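Local coordinates for protein racemase, putative (Roseobacter denitrificans, PDB 3TCS) that probably acts as a magnesium-dependent enzyme of the mandelate racemase/muconate lactonizing family, with a magnesium ion and D-alanine bound in its TIM barrel, at residues Glu152-Leu157 against Pro190-Glu195. Residues are numbered along the deposited sequence; the frame is centred on the assembly and turned at random.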
loop_
_atom_site.group_PDB
_atom_site.type_symbol
_atom_site.label_atom_id
_atom_site.label_comp_id
_atom_site.label_asym_id
_atom_site.label_seq_id
_atom_site.Cartn_x
_atom_site.Cartn_y
_atom_site.Cartn_z
ATOM N N GLU B 152 29.574 -23.315 -5.833
ATOM C CA GLU B 152 29.557 -24.762 -5.988
ATOM C C GLU B 152 28.195 -25.287 -6.427
ATOM O O GLU B 152 28.100 -26.055 -7.384
ATOM C CB GLU B 152 29.993 -25.430 -4.676
ATOM C CG GLU B 152 30.059 -26.950 -4.725
ATOM C CD GLU B 152 30.735 -27.552 -3.495
ATOM O OE1 GLU B 152 30.339 -27.208 -2.359
ATOM O OE2 GLU B 152 31.663 -28.374 -3.670
ATOM N N ARG B 153 27.131 -24.871 -5.748
ATOM C CA ARG B 153 25.811 -25.356 -6.126
ATOM C C ARG B 153 25.357 -24.811 -7.480
ATOM O O ARG B 153 24.673 -25.500 -8.235
ATOM C CB ARG B 153 24.769 -25.034 -5.042
ATOM C CG ARG B 153 24.419 -23.563 -4.865
ATOM C CD ARG B 153 23.152 -23.427 -4.010
ATOM N NE ARG B 153 22.728 -22.039 -3.848
ATOM C CZ ARG B 153 21.590 -21.663 -3.267
ATOM N NH1 ARG B 153 20.747 -22.570 -2.788
ATOM N NH2 ARG B 153 21.296 -20.373 -3.165
ATOM N N LEU B 154 25.742 -23.581 -7.803
ATOM C CA LEU B 154 25.344 -23.002 -9.083
ATOM C C LEU B 154 26.126 -23.626 -10.238
ATOM O O LEU B 154 25.598 -23.799 -11.341
ATOM C CB LEU B 154 25.533 -21.484 -9.053
ATOM C CG LEU B 154 24.590 -20.768 -8.075
ATOM C CD1 LEU B 154 24.772 -19.255 -8.188
ATOM C CD2 LEU B 154 23.146 -21.148 -8.395
ATOM N N LYS B 155 27.387 -23.964 -9.987
ATOM C CA LYS B 155 28.215 -24.590 -11.011
ATOM C C LYS B 155 27.629 -25.960 -11.352
ATOM O O LYS B 155 27.613 -26.369 -12.510
ATOM C CB LYS B 155 29.655 -24.742 -10.510
ATOM C CG LYS B 155 30.641 -25.188 -11.581
ATOM C CD LYS B 155 32.064 -25.248 -11.033
ATOM C CE LYS B 155 33.059 -25.525 -12.150
ATOM N NZ LYS B 155 34.461 -25.481 -11.664
ATOM N N ARG B 156 27.140 -26.673 -10.342
ATOM C CA ARG B 156 26.556 -27.982 -10.592
ATOM C C ARG B 156 25.273 -27.849 -11.408
ATOM O O ARG B 156 24.996 -28.675 -12.272
ATOM C CB ARG B 156 26.308 -28.708 -9.266
ATOM C CG ARG B 156 27.624 -29.050 -8.586
ATOM C CD ARG B 156 27.475 -29.824 -7.288
ATOM N NE ARG B 156 28.796 -30.139 -6.745
ATOM C CZ ARG B 156 29.013 -30.708 -5.565
ATOM N NH1 ARG B 156 27.990 -31.034 -4.784
ATOM N NH2 ARG B 156 30.256 -30.954 -5.167
ATOM N N LEU B 157 24.504 -26.795 -11.148
ATOM C CA LEU B 157 23.269 -26.569 -11.894
ATOM C C LEU B 157 23.601 -26.160 -13.326
ATOM O O LEU B 157 22.859 -26.465 -14.256
ATOM C CB LEU B 157 22.431 -25.485 -11.216
ATOM C CG LEU B 157 21.790 -25.923 -9.899
ATOM C CD1 LEU B 157 21.354 -24.706 -9.089
ATOM C CD2 LEU B 157 20.611 -26.840 -10.203
ATOM N N PRO B 190 34.144 -11.889 -7.524
ATOM C CA PRO B 190 35.155 -12.617 -8.294
ATOM C C PRO B 190 34.949 -14.132 -8.234
ATOM O O PRO B 190 35.241 -14.834 -9.197
ATOM C CB PRO B 190 36.475 -12.187 -7.646
ATOM C CG PRO B 190 36.080 -11.840 -6.239
ATOM C CD PRO B 190 34.770 -11.110 -6.440
ATOM N N THR B 191 34.441 -14.630 -7.109
ATOM C CA THR B 191 34.210 -16.067 -6.957
ATOM C C THR B 191 33.248 -16.610 -8.009
ATOM O O THR B 191 33.478 -17.677 -8.576
ATOM C CB THR B 191 33.658 -16.415 -5.547
ATOM O OG1 THR B 191 34.663 -16.150 -4.562
ATOM C CG2 THR B 191 33.270 -17.888 -5.467
ATOM N N MET B 192 32.163 -15.889 -8.269
ATOM C CA MET B 192 31.205 -16.348 -9.274
ATOM C C MET B 192 31.826 -16.363 -10.674
ATOM O O MET B 192 31.650 -17.320 -11.430
ATOM C CB MET B 192 29.956 -15.466 -9.262
ATOM C CG MET B 192 29.049 -15.709 -8.059
ATOM S SD MET B 192 28.524 -17.438 -7.953
ATOM C CE MET B 192 27.509 -17.523 -9.431
ATOM N N ARG B 193 32.560 -15.315 -11.024
ATOM C CA ARG B 193 33.179 -15.278 -12.343
ATOM C C ARG B 193 34.226 -16.380 -12.490
ATOM O O ARG B 193 34.308 -17.045 -13.527
ATOM C CB ARG B 193 33.827 -13.918 -12.608
ATOM C CG ARG B 193 34.559 -13.869 -13.947
ATOM C CD ARG B 193 33.629 -14.273 -15.090
ATOM N NE ARG B 193 32.655 -13.225 -15.365
ATOM C CZ ARG B 193 31.545 -13.381 -16.077
ATOM N NH1 ARG B 193 31.234 -14.562 -16.604
ATOM N NH2 ARG B 193 30.744 -12.340 -16.268
ATOM N N ARG B 194 35.027 -16.578 -11.449
ATOM C CA ARG B 194 36.058 -17.608 -11.482
ATOM C C ARG B 194 35.465 -19.000 -11.617
ATOM O O ARG B 194 35.863 -19.776 -12.482
ATOM C CB ARG B 194 36.904 -17.570 -10.205
ATOM C CG ARG B 194 37.923 -18.695 -10.132
ATOM C CD ARG B 194 38.694 -18.712 -8.817
ATOM N NE ARG B 194 37.844 -18.964 -7.655
ATOM C CZ ARG B 194 37.580 -18.063 -6.713
ATOM N NH1 ARG B 194 38.094 -16.846 -6.794
ATOM N NH2 ARG B 194 36.813 -18.383 -5.678
ATOM N N GLU B 195 34.503 -19.305 -10.754
ATOM C CA GLU B 195 33.889 -20.625 -10.733
ATOM C C GLU B 195 32.908 -20.954 -11.848
ATOM O O GLU B 195 32.883 -22.090 -12.318
ATOM C CB GLU B 195 33.216 -20.856 -9.377
ATOM C CG GLU B 195 34.177 -20.841 -8.189
ATOM C CD GLU B 195 35.296 -21.858 -8.328
ATOM O OE1 GLU B 195 35.010 -23.015 -8.709
ATOM O OE2 GLU B 195 36.461 -21.504 -8.050
#
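Leu154 and Met192 meet through their terminal methyls: CD1 of the leucine lies 3.5 Å from CE of the methionine, tighter than carbons usually pack, and the two side chains cross at about a right angle. Met192 starts from a CB that does not point straight at 152-157; successive bends at chi2 (-57°) and chi3 (-67°) swing its methyl round to the leucine, a reach for which an unbranched, flexible thioether is well suited. Leu154 is compact, its CB set toward 190-195. Both side chains also rest on Val168 of strand 165-169, Leu154 touching Phe166 and Met192 touching Leu202 as well, so this buried apolar pair fills the angle between two neighbouring outer helices and the parallel strands of the barrel beneath them.

The outer side is looser and polar. Here Lys155, its CG anti to the backbone N (chi1 -171°) and the chain extended beyond, lays its methylenes against the backbone carbonyl of Glu195, with CE 3.4 Å from Glu195 O. Its NZ ends 3.9 Å from Glu195 OE1, a long salt bridge. The other oxygen of Glu195, OE2, accepts a hydrogen bond from Arg194 NE at 2.9 Å through the anti lone pair, nearly in the guanidinium plane. One carboxylate thus stands between two cations, which probably favours its ionised form. Cutting Lys155 back to an alanine is likely to leave Glu195 OE1 without its cationic mate across the interface and bare the carbonyl of Glu195 along which the methylenes lie.

With 184 Å² buried between the two segments, the helices are joined here by close methyl packing on the barrel side, while the long, partly exposed ion pair implies a mainly electrostatic link that probably tolerates small shifts.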